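Local coordinates for putative L-alanine-DL-glutamate epimerase (Burkholderia xenovorans LB400, PDB 3SN4), which probably acts as a metal-dependent racemase or epimerase of the mandelate racemase/muconate lactonizing enzyme family, at residues Y122-P127 with E343-R348; P179-P184 with L220-K225; T270-R275 with I294-W299. All blocks are in the same frame, centred on the assembly; numbering follows the deposited sequence.

Contact 1 of 3, residues Y122-P127 with E343-R348; sequences YWSHCP and ETDIDR. With AKG (2-oxoglutaric acid), chain C.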
loop_
_atom_site.group_PDB
_atom_site.type_symbol
_atom_site.label_atom_id
_atom_site.label_comp_id
_atom_site.label_asym_id
_atom_site.label_seq_id
_atom_site.Cartn_x
_atom_site.Cartn_y
_atom_site.Cartn_z
ATOM N N TYR A 122 -37.470 -4.430 -8.771
ATOM C CA TYR A 122 -37.412 -4.195 -10.205
ATOM C C TYR A 122 -37.834 -5.443 -10.972
ATOM O O TYR A 122 -37.598 -6.573 -10.539
ATOM C CB TYR A 122 -36.047 -3.730 -10.661
ATOM C CG TYR A 122 -34.920 -4.702 -10.520
ATOM C CD1 TYR A 122 -34.498 -5.480 -11.603
ATOM C CD2 TYR A 122 -34.207 -4.799 -9.325
ATOM C CE1 TYR A 122 -33.404 -6.354 -11.483
ATOM C CE2 TYR A 122 -33.120 -5.678 -9.199
ATOM C CZ TYR A 122 -32.727 -6.428 -10.282
ATOM O OH TYR A 122 -31.676 -7.268 -10.134
ATOM N N TRP A 123 -38.448 -5.204 -12.119
ATOM C CA TRP A 123 -38.890 -6.265 -13.016
ATOM C C TRP A 123 -37.700 -6.661 -13.858
ATOM O O TRP A 123 -37.276 -5.920 -14.754
ATOM C CB TRP A 123 -40.034 -5.763 -13.883
ATOM C CG TRP A 123 -40.513 -6.700 -14.976
ATOM C CD1 TRP A 123 -39.901 -7.817 -15.448
ATOM C CD2 TRP A 123 -41.686 -6.518 -15.778
ATOM N NE1 TRP A 123 -40.633 -8.368 -16.475
ATOM C CE2 TRP A 123 -41.731 -7.582 -16.701
ATOM C CE3 TRP A 123 -42.706 -5.562 -15.795
ATOM C CZ2 TRP A 123 -42.761 -7.716 -17.644
ATOM C CZ3 TRP A 123 -43.734 -5.697 -16.723
ATOM C CH2 TRP A 123 -43.756 -6.769 -17.632
ATOM N N SER A 124 -37.151 -7.819 -13.525
ATOM C CA SER A 124 -35.897 -8.259 -14.086
ATOM C C SER A 124 -36.133 -9.019 -15.356
ATOM O O SER A 124 -37.263 -9.450 -15.630
ATOM C CB SER A 124 -35.151 -9.140 -13.087
ATOM O OG SER A 124 -33.851 -9.344 -13.571
ATOM N N HIS A 125 -35.061 -9.165 -16.145
ATOM C CA HIS A 125 -35.110 -9.826 -17.456
ATOM C C HIS A 125 -36.250 -9.281 -18.306
ATOM O O HIS A 125 -37.055 -10.036 -18.851
ATOM C CB HIS A 125 -35.246 -11.341 -17.271
ATOM C CG HIS A 125 -34.088 -11.936 -16.556
ATOM N ND1 HIS A 125 -34.107 -12.209 -15.207
ATOM C CD2 HIS A 125 -32.839 -12.232 -16.987
ATOM C CE1 HIS A 125 -32.927 -12.675 -14.841
ATOM N NE2 HIS A 125 -32.141 -12.702 -15.903
ATOM N N CYS A 126 -36.295 -7.956 -18.394
ATOM C CA CYS A 126 -37.346 -7.244 -19.071
ATOM C C CYS A 126 -36.693 -6.341 -20.125
ATOM O O CYS A 126 -36.134 -5.284 -19.767
ATOM C CB CYS A 126 -38.105 -6.411 -18.034
ATOM S SG CYS A 126 -39.326 -5.230 -18.699
ATOM N N PRO A 127 -36.783 -6.706 -21.426
ATOM C CA PRO A 127 -37.578 -7.768 -22.067
ATOM C C PRO A 127 -36.836 -9.077 -22.331
ATOM O O PRO A 127 -37.265 -9.859 -23.171
ATOM C CB PRO A 127 -37.983 -7.125 -23.390
ATOM C CG PRO A 127 -36.888 -6.111 -23.690
ATOM C CD PRO A 127 -36.063 -5.917 -22.439
ATOM N N GLU A 343 -34.844 -7.878 -6.661
ATOM C CA GLU A 343 -35.030 -8.380 -8.019
ATOM C C GLU A 343 -36.225 -9.305 -8.043
ATOM O O GLU A 343 -36.426 -10.114 -7.148
ATOM C CB GLU A 343 -33.821 -9.186 -8.460
ATOM C CG GLU A 343 -33.920 -9.747 -9.871
ATOM C CD GLU A 343 -32.649 -10.429 -10.344
ATOM O OE1 GLU A 343 -31.833 -10.867 -9.493
ATOM O OE2 GLU A 343 -32.468 -10.507 -11.586
ATOM N N THR A 344 -36.993 -9.213 -9.103
ATOM C CA THR A 344 -38.005 -10.216 -9.329
ATOM C C THR A 344 -38.338 -10.338 -10.805
ATOM O O THR A 344 -38.351 -9.347 -11.504
ATOM C CB THR A 344 -39.253 -9.913 -8.512
ATOM O OG1 THR A 344 -39.967 -11.137 -8.350
ATOM C CG2 THR A 344 -40.136 -8.857 -9.182
ATOM N N ASP A 345 -38.612 -11.561 -11.254
ATOM C CA ASP A 345 -39.074 -11.809 -12.622
ATOM C C ASP A 345 -40.596 -11.741 -12.650
ATOM O O ASP A 345 -41.295 -12.563 -12.059
ATOM C CB ASP A 345 -38.585 -13.154 -13.141
ATOM C CG ASP A 345 -37.065 -13.190 -13.420
ATOM O OD1 ASP A 345 -36.449 -12.161 -13.821
ATOM O OD2 ASP A 345 -36.483 -14.298 -13.288
ATOM N N ILE A 346 -41.131 -10.756 -13.339
ATOM C CA ILE A 346 -42.566 -10.586 -13.348
ATOM C C ILE A 346 -43.195 -11.486 -14.414
ATOM O O ILE A 346 -44.335 -11.925 -14.268
ATOM C CB ILE A 346 -42.928 -9.082 -13.473
ATOM C CG1 ILE A 346 -42.424 -8.344 -12.208
ATOM C CG2 ILE A 346 -44.459 -8.860 -13.655
ATOM C CD1 ILE A 346 -43.212 -8.689 -10.954
ATOM N N ASP A 347 -42.440 -11.790 -15.471
ATOM C CA ASP A 347 -42.893 -12.764 -16.465
ATOM C C ASP A 347 -42.905 -14.110 -15.752
ATOM O O ASP A 347 -41.928 -14.462 -15.106
ATOM C CB ASP A 347 -41.951 -12.851 -17.665
ATOM C CG ASP A 347 -41.872 -11.556 -18.445
ATOM O OD1 ASP A 347 -42.854 -11.249 -19.161
ATOM O OD2 ASP A 347 -40.826 -10.857 -18.332
ATOM N N ARG A 348 -44.019 -14.836 -15.870
ATOM C CA ARG A 348 -44.195 -16.116 -15.191
ATOM C C ARG A 348 -44.554 -17.193 -16.185
ATOM O O ARG A 348 -45.265 -16.937 -17.163
ATOM C CB ARG A 348 -45.380 -16.060 -14.234
ATOM C CG ARG A 348 -45.140 -15.418 -12.903
ATOM C CD ARG A 348 -46.267 -15.851 -11.921
ATOM N NE ARG A 348 -47.512 -16.291 -12.580
ATOM C CZ ARG A 348 -48.473 -15.486 -13.042
ATOM N NH1 ARG A 348 -48.363 -14.159 -12.944
ATOM N NH2 ARG A 348 -49.549 -16.016 -13.625
HETATM C C1 AKG C . -29.514 -11.774 -12.776
HETATM O O1 AKG C . -30.655 -12.227 -12.468
HETATM O O2 AKG C . -29.163 -10.606 -12.417
HETATM C C2 AKG C . -28.548 -12.616 -13.533
HETATM O O5 AKG C . -27.508 -12.129 -13.972
HETATM C C3 AKG C . -28.719 -14.103 -13.740
HETATM C C4 AKG C . -29.339 -14.611 -15.055
HETATM C C5 AKG C . -28.802 -14.179 -16.410
HETATM O O3 AKG C . -29.099 -13.025 -16.801
HETATM O O4 AKG C . -28.144 -15.001 -17.114
HETATM O O HOH W 1 -39.316 -11.179 -16.080
HETATM O O HOH W 2 -39.219 -10.080 -20.438
#
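Tyr122 and Trp123 pair in parallel with Glu343 and Thr344, joined by Thr344 N to Tyr122 O at 3.1 Å and by a nearly straight bond, 172° at the hydrogen, from Ser124 N to Thr344 O at 2.8 Å. Further along, side chains carry the contact. On the face that carries Tyr122 and Glu343, the backbone CA of the glutamate lies over one side of the phenol ring, and the extended glutamate chain packs its CB and CG against the hydroxyl end; the hydroxyl is hydrogen-bonded to Lys163. At its tip, Glu343 OE2 takes the hydroxyl of Ser124 (OG to OE2, 2.7 Å) on its anti lone pair, and O1 of 2-oxoglutarate lies 2.7 Å from the same OE2. His125 is gripped at both ring nitrogens. Its ND1 gives a hydrogen bond of 2.7 Å and 165° to Asp345 OD1, almost in the plane of the imidazole, and its NE2 reaches O3 of the ligand at 3.2 Å, so the two bonds hold the ring's rotation, with Trp129 stacked on it. The other face carries Trp123 and Thr344. With CG anti to the backbone N (chi1 174°), the indole lies beneath Ile346, whose CB sits 3.6 Å from the centroid of the five-membered ring, while Cys126 SG covers the opposite face. Trp123 NE1 donates to Asp347 OD2 at 3.1 Å, in the indole plane but from above the carboxylate plane. The same OD2 accepts two waters that lead back to the carbonyls of Ser124 and His125; OD1 is salt-bridged to Arg130. Since strand 118-123 also bonds to strand 161-168, this pairing with strand 342-344 closes the ring of the TIM-barrel domain of the enolase superfamily, with the ligand held at the strand ends.

Contact 2 of 3, residues P179-P184 with L220-K225; sequences PGFAVP and LNFNAK. With AKG (2-oxoglutaric acid), chain C.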
loop_
_atom_site.group_PDB
_atom_site.type_symbol
_atom_site.label_atom_id
_atom_site.label_comp_id
_atom_site.label_asym_id
_atom_site.label_seq_id
_atom_site.Cartn_x
_atom_site.Cartn_y
_atom_site.Cartn_z
ATOM N N PRO A 179 -21.626 -14.038 -24.776
ATOM C CA PRO A 179 -20.376 -14.772 -25.000
ATOM C C PRO A 179 -19.698 -15.285 -23.720
ATOM O O PRO A 179 -18.994 -16.307 -23.761
ATOM C CB PRO A 179 -19.496 -13.741 -25.709
ATOM C CG PRO A 179 -20.018 -12.402 -25.240
ATOM C CD PRO A 179 -21.507 -12.617 -25.149
ATOM N N GLY A 180 -19.910 -14.579 -22.610
ATOM C CA GLY A 180 -19.494 -15.037 -21.270
ATOM C C GLY A 180 -19.974 -16.441 -20.945
ATOM O O GLY A 180 -19.312 -17.174 -20.224
ATOM N N PHE A 181 -21.112 -16.809 -21.519
ATOM C CA PHE A 181 -21.709 -18.125 -21.337
ATOM C C PHE A 181 -21.661 -18.962 -22.640
ATOM O O PHE A 181 -22.441 -19.922 -22.842
ATOM C CB PHE A 181 -23.156 -17.951 -20.819
ATOM C CG PHE A 181 -23.283 -17.208 -19.500
ATOM C CD1 PHE A 181 -22.335 -17.354 -18.485
ATOM C CD2 PHE A 181 -24.423 -16.424 -19.235
ATOM C CE1 PHE A 181 -22.475 -16.703 -17.252
ATOM C CE2 PHE A 181 -24.584 -15.773 -18.009
ATOM C CZ PHE A 181 -23.593 -15.903 -17.005
ATOM N N ALA A 182 -20.710 -18.625 -23.512
ATOM C CA ALA A 182 -20.505 -19.342 -24.763
ATOM C C ALA A 182 -21.695 -19.276 -25.764
ATOM O O ALA A 182 -21.795 -20.117 -26.659
ATOM C CB ALA A 182 -20.072 -20.824 -24.489
ATOM N N VAL A 183 -22.576 -18.282 -25.628
ATOM C CA VAL A 183 -23.564 -18.003 -26.670
ATOM C C VAL A 183 -23.442 -16.564 -27.232
ATOM O O VAL A 183 -24.061 -15.633 -26.716
ATOM C CB VAL A 183 -25.003 -18.263 -26.184
ATOM C CG1 VAL A 183 -25.982 -18.088 -27.351
ATOM C CG2 VAL A 183 -25.112 -19.675 -25.610
ATOM N N PRO A 184 -22.649 -16.380 -28.293
ATOM C CA PRO A 184 -21.854 -17.336 -29.063
ATOM C C PRO A 184 -20.472 -17.607 -28.428
ATOM O O PRO A 184 -20.020 -16.867 -27.558
ATOM C CB PRO A 184 -21.675 -16.603 -30.386
ATOM C CG PRO A 184 -21.502 -15.193 -29.947
ATOM C CD PRO A 184 -22.491 -15.022 -28.832
ATOM N N LEU A 220 -24.677 -6.703 -17.628
ATOM C CA LEU A 220 -23.673 -7.148 -18.597
ATOM C C LEU A 220 -23.056 -8.506 -18.227
ATOM O O LEU A 220 -22.246 -9.049 -18.989
ATOM C CB LEU A 220 -22.584 -6.074 -18.722
ATOM C CG LEU A 220 -23.084 -4.641 -19.067
ATOM C CD1 LEU A 220 -21.905 -3.616 -18.968
ATOM C CD2 LEU A 220 -23.732 -4.620 -20.443
ATOM N N ASN A 221 -23.470 -9.062 -17.091
ATOM C CA ASN A 221 -23.077 -10.413 -16.638
ATOM C C ASN A 221 -21.549 -10.581 -16.783
ATOM O O ASN A 221 -20.815 -9.665 -16.406
ATOM C CB ASN A 221 -23.860 -11.501 -17.376
ATOM C CG ASN A 221 -25.349 -11.425 -17.142
ATOM O OD1 ASN A 221 -26.083 -10.884 -17.964
ATOM N ND2 ASN A 221 -25.804 -11.977 -16.023
ATOM N N PHE A 222 -21.082 -11.706 -17.327
ATOM C CA PHE A 222 -19.652 -11.948 -17.549
ATOM C C PHE A 222 -19.280 -11.727 -19.036
ATOM O O PHE A 222 -18.345 -12.377 -19.553
ATOM C CB PHE A 222 -19.274 -13.399 -17.201
ATOM C CG PHE A 222 -19.341 -13.761 -15.729
ATOM C CD1 PHE A 222 -18.192 -13.670 -14.922
ATOM C CD2 PHE A 222 -20.500 -14.307 -15.181
ATOM C CE1 PHE A 222 -18.215 -14.064 -13.565
ATOM C CE2 PHE A 222 -20.546 -14.698 -13.835
ATOM C CZ PHE A 222 -19.382 -14.594 -13.020
ATOM N N ASN A 223 -19.955 -10.802 -19.722
ATOM C CA ASN A 223 -19.853 -10.751 -21.195
ATOM C C ASN A 223 -18.751 -9.902 -21.806
ATOM O O ASN A 223 -18.705 -9.722 -23.030
ATOM C CB ASN A 223 -21.216 -10.377 -21.772
ATOM C CG ASN A 223 -22.239 -11.496 -21.594
ATOM O OD1 ASN A 223 -21.936 -12.685 -21.802
ATOM N ND2 ASN A 223 -23.447 -11.127 -21.218
ATOM N N ALA A 224 -17.847 -9.377 -20.974
ATOM C CA ALA A 224 -16.677 -8.645 -21.466
ATOM C C ALA A 224 -15.481 -8.834 -20.537
ATOM O O ALA A 224 -15.603 -9.478 -19.492
ATOM C CB ALA A 224 -17.000 -7.163 -21.590
ATOM N N LYS A 225 -14.347 -8.271 -20.942
ATOM C CA LYS A 225 -13.203 -7.999 -20.062
ATOM C C LYS A 225 -13.276 -6.505 -19.667
ATOM O O LYS A 225 -13.973 -5.715 -20.326
ATOM C CB LYS A 225 -11.867 -8.296 -20.764
ATOM C CG LYS A 225 -11.701 -9.684 -21.466
ATOM C CD LYS A 225 -11.835 -10.857 -20.512
ATOM C CE LYS A 225 -11.890 -12.205 -21.216
ATOM N NZ LYS A 225 -10.532 -12.662 -21.652
HETATM C C1 AKG C . -29.514 -11.774 -12.776
HETATM O O1 AKG C . -30.655 -12.227 -12.468
HETATM O O2 AKG C . -29.163 -10.606 -12.417
HETATM C C2 AKG C . -28.548 -12.616 -13.533
HETATM O O5 AKG C . -27.508 -12.129 -13.972
HETATM C C3 AKG C . -28.719 -14.103 -13.740
HETATM C C4 AKG C . -29.339 -14.611 -15.055
HETATM C C5 AKG C . -28.802 -14.179 -16.410
HETATM O O3 AKG C . -29.099 -13.025 -16.801
HETATM O O4 AKG C . -28.144 -15.001 -17.114
#
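Asn223 reaches across to Pro179 and Gly180, and its side chain can be traced atom by atom. CB brushes the proline ring, 4.1 Å from Pro179 CD. CG, set beside the backbone N with chi1 at -69°, closes to 3.8 Å from that same Pro179 CD. At the tip, OD1 accepts the amide of Gly180 (N to OD1, 2.9 Å); the donor lies in the plane of the amide carbonyl, but the bond is bent, 138° at the hydrogen. This oxygen ties the 3-10 segment 179-180, itself closed by Ala182 N to Pro179 O, to the other loop, while Gly180 CA passes close to the carbonyl of Phe222. The loop that presents Asn223 follows strand 215-219 of the TIM barrel, one of those that surround the active site in this fold, and it is shaped by a type II' turn from Leu220 to Asn223. That turn directs Asn221 to the ligand: its ND2 gives a weak hydrogen bond to O5 of 2-oxoglutarate at 2.7 Å, while Asn165 holds its OD1. Beside it the rings of Phe181 and Phe222 meet obliquely, Phe181 CE1 coming 3.7 Å from Phe222 CD2, and Phe181 CE2 lies 3.8 Å from ligand O4. A second subunit borders this pair, with Pro78 of that chain against Phe181 and Arg77 of that chain hydrogen-bonded to the carbonyl O of Gly180.

Contact 3 of 3, residues T270-R275 with I294-W299; sequences TLFGIR and IWNGVW. With NA (sodium ion), chain E.
Asn296 meets the backbone of Leu271 and Gly273 with both ends of its carboxamide. ND2 donates to Leu271 O at 3.0 Å, nearly straight at 173° and lying in the planes of both the amide and the carbonyl. OD1 accepts Gly273 N at 3.0 Å in a more bent bond, from a donor tilted out of the carbonyl plane. The second hydrogen of ND2 has a use too, in a bond to the carbonyl O of Asp292, so this buried amide is satisfied at both ends. The N-H of the peptide whose carbonyl is Leu271 O, that of Phe272, is taken by Glu276. The ring of Phe272 runs almost parallel to the six-membered ring of Trp295, slid aside so that the two barely overlap, with centroids 5.2 Å apart. Thr270 O, which also lies at the edge of the Trp295 ring, binds a sodium ion at 2.8 Å; waters 3 and 4, Tyr249 and the carbonyl O of Pro78 of a second subunit complete the five ligands. One asparagine therefore pins the loop leading into helix 273-282 to the end of helix 293-296, and the cation, bound by carbonyl, phenol and water oxygens, links that loop to the subunit interface.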
loop_
_atom_site.group_PDB
_atom_site.type_symbol
_atom_site.label_atom_id
_atom_site.label_comp_id
_atom_site.label_asym_id
_atom_site.label_seq_id
_atom_site.Cartn_x
_atom_site.Cartn_y
_atom_site.Cartn_z
ATOM N N THR A 270 -22.495 -14.063 -7.843
ATOM C CA THR A 270 -21.992 -15.430 -7.876
ATOM C C THR A 270 -21.057 -15.740 -6.729
ATOM O O THR A 270 -20.476 -16.813 -6.713
ATOM C CB THR A 270 -21.265 -15.766 -9.242
ATOM O OG1 THR A 270 -20.083 -14.978 -9.382
ATOM C CG2 THR A 270 -22.197 -15.542 -10.435
ATOM N N LEU A 271 -20.909 -14.841 -5.765
ATOM C CA LEU A 271 -19.905 -15.008 -4.737
ATOM C C LEU A 271 -20.458 -15.642 -3.476
ATOM O O LEU A 271 -21.644 -15.459 -3.140
ATOM C CB LEU A 271 -19.309 -13.657 -4.384
ATOM C CG LEU A 271 -18.631 -12.881 -5.496
ATOM C CD1 LEU A 271 -17.970 -11.639 -4.875
ATOM C CD2 LEU A 271 -17.615 -13.738 -6.226
ATOM N N PHE A 272 -19.572 -16.333 -2.756
ATOM C CA PHE A 272 -19.917 -17.061 -1.517
ATOM C C PHE A 272 -19.163 -16.593 -0.274
ATOM O O PHE A 272 -17.936 -16.678 -0.213
ATOM C CB PHE A 272 -19.610 -18.555 -1.676
ATOM C CG PHE A 272 -20.423 -19.252 -2.743
ATOM C CD1 PHE A 272 -21.576 -19.940 -2.413
ATOM C CD2 PHE A 272 -20.008 -19.241 -4.075
ATOM C CE1 PHE A 272 -22.295 -20.581 -3.396
ATOM C CE2 PHE A 272 -20.744 -19.871 -5.048
ATOM C CZ PHE A 272 -21.877 -20.544 -4.700
ATOM N N GLY A 273 -19.906 -16.145 0.738
ATOM C CA GLY A 273 -19.348 -15.827 2.048
ATOM C C GLY A 273 -18.672 -14.483 2.122
ATOM O O GLY A 273 -18.269 -13.938 1.111
ATOM N N ILE A 274 -18.577 -13.939 3.334
ATOM C CA ILE A 274 -17.772 -12.739 3.574
ATOM C C ILE A 274 -16.409 -12.816 2.856
ATOM O O ILE A 274 -15.975 -11.837 2.222
ATOM C CB ILE A 274 -17.571 -12.462 5.080
ATOM C CG1 ILE A 274 -18.938 -12.122 5.725
ATOM C CG2 ILE A 274 -16.476 -11.337 5.256
ATOM C CD1 ILE A 274 -18.935 -11.709 7.249
ATOM N N ARG A 275 -15.767 -13.985 2.932
ATOM C CA ARG A 275 -14.457 -14.229 2.330
ATOM C C ARG A 275 -14.362 -13.802 0.871
ATOM O O ARG A 275 -13.385 -13.172 0.479
ATOM C CB ARG A 275 -14.082 -15.708 2.400
ATOM C CG ARG A 275 -13.128 -16.037 3.504
ATOM C CD ARG A 275 -12.705 -17.489 3.442
ATOM N NE ARG A 275 -12.900 -18.096 4.749
ATOM C CZ ARG A 275 -12.007 -18.151 5.734
ATOM N NH1 ARG A 275 -10.743 -17.681 5.611
ATOM N NH2 ARG A 275 -12.393 -18.738 6.861
ATOM N N ILE A 294 -30.099 -17.779 -2.154
ATOM C CA ILE A 294 -30.491 -19.141 -2.578
ATOM C C ILE A 294 -29.236 -20.037 -2.599
ATOM O O ILE A 294 -29.257 -21.170 -2.129
ATOM C CB ILE A 294 -31.145 -19.133 -3.992
ATOM C CG1 ILE A 294 -32.342 -18.181 -4.049
ATOM C CG2 ILE A 294 -31.588 -20.543 -4.455
ATOM C CD1 ILE A 294 -33.361 -18.368 -2.901
ATOM N N TRP A 295 -28.161 -19.508 -3.168
ATOM C CA TRP A 295 -26.858 -20.131 -3.175
ATOM C C TRP A 295 -26.179 -20.186 -1.800
ATOM O O TRP A 295 -25.643 -21.241 -1.385
ATOM C CB TRP A 295 -25.958 -19.329 -4.138
ATOM C CG TRP A 295 -26.131 -19.684 -5.539
ATOM C CD1 TRP A 295 -27.235 -20.264 -6.136
ATOM C CD2 TRP A 295 -25.163 -19.519 -6.555
ATOM N NE1 TRP A 295 -26.989 -20.446 -7.476
ATOM C CE2 TRP A 295 -25.727 -19.994 -7.758
ATOM C CE3 TRP A 295 -23.865 -19.002 -6.573
ATOM C CZ2 TRP A 295 -25.020 -20.004 -8.961
ATOM C CZ3 TRP A 295 -23.179 -18.998 -7.777
ATOM C CH2 TRP A 295 -23.755 -19.502 -8.945
ATOM N N ASN A 296 -26.137 -19.043 -1.115
ATOM C CA ASN A 296 -25.372 -18.943 0.134
ATOM C C ASN A 296 -26.088 -19.557 1.301
ATOM O O ASN A 296 -25.451 -20.028 2.236
ATOM C CB ASN A 296 -25.027 -17.494 0.468
ATOM C CG ASN A 296 -23.765 -17.033 -0.212
ATOM O OD1 ASN A 296 -22.648 -17.219 0.305
ATOM N ND2 ASN A 296 -23.925 -16.436 -1.390
ATOM N N GLY A 297 -27.415 -19.577 1.240
ATOM C CA GLY A 297 -28.232 -19.735 2.446
ATOM C C GLY A 297 -28.524 -18.391 3.079
ATOM O O GLY A 297 -27.644 -17.529 3.154
ATOM N N VAL A 298 -29.753 -18.201 3.543
ATOM C CA VAL A 298 -30.165 -16.896 4.093
ATOM C C VAL A 298 -29.405 -16.528 5.375
ATOM O O VAL A 298 -29.078 -15.356 5.571
ATOM C CB VAL A 298 -31.717 -16.815 4.267
ATOM C CG1 VAL A 298 -32.138 -15.670 5.205
ATOM C CG2 VAL A 298 -32.397 -16.696 2.909
ATOM N N TRP A 299 -29.065 -17.506 6.219
ATOM C CA TRP A 299 -28.323 -17.200 7.449
ATOM C C TRP A 299 -26.909 -16.712 7.131
ATOM O O TRP A 299 -26.450 -15.700 7.662
ATOM C CB TRP A 299 -28.278 -18.408 8.371
ATOM C CG TRP A 299 -27.805 -18.097 9.746
ATOM C CD1 TRP A 299 -26.572 -18.363 10.275
ATOM C CD2 TRP A 299 -28.561 -17.485 10.789
ATOM N NE1 TRP A 299 -26.513 -17.940 11.583
ATOM C CE2 TRP A 299 -27.727 -17.401 11.921
ATOM C CE3 TRP A 299 -29.859 -16.976 10.870
ATOM C CZ2 TRP A 299 -28.159 -16.840 13.122
ATOM C CZ3 TRP A 299 -30.288 -16.428 12.075
ATOM C CH2 TRP A 299 -29.443 -16.364 13.177
HETATM NA NA NA E . -18.437 -17.990 -8.128
HETATM O O HOH W 3 -18.002 -20.341 -7.458
HETATM O O HOH W 4 -16.458 -17.311 -6.626
#

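All three contacts are buried in the assembly, but contacts 2 and 3 lie against other subunits, whereas contact 1 touches none. Contact 1 joins barrel strands and relies on carboxylates, a histidine and waters. Contacts 2 and 3 join loops and helix ends, use neutral asparagine amides against backbone groups, and both border the second subunit. Contacts 1 and 2 approach 2-oxoglutarate from different segments, their nearest atoms about 6 Å apart, whereas contact 3 has a sodium ion instead. Contacts 2 and 3 touch directly, Phe222 CZ lying 3.7 Å from Thr270 OG1. Along the chain, both are nested inside the long loop that contact 1 closes.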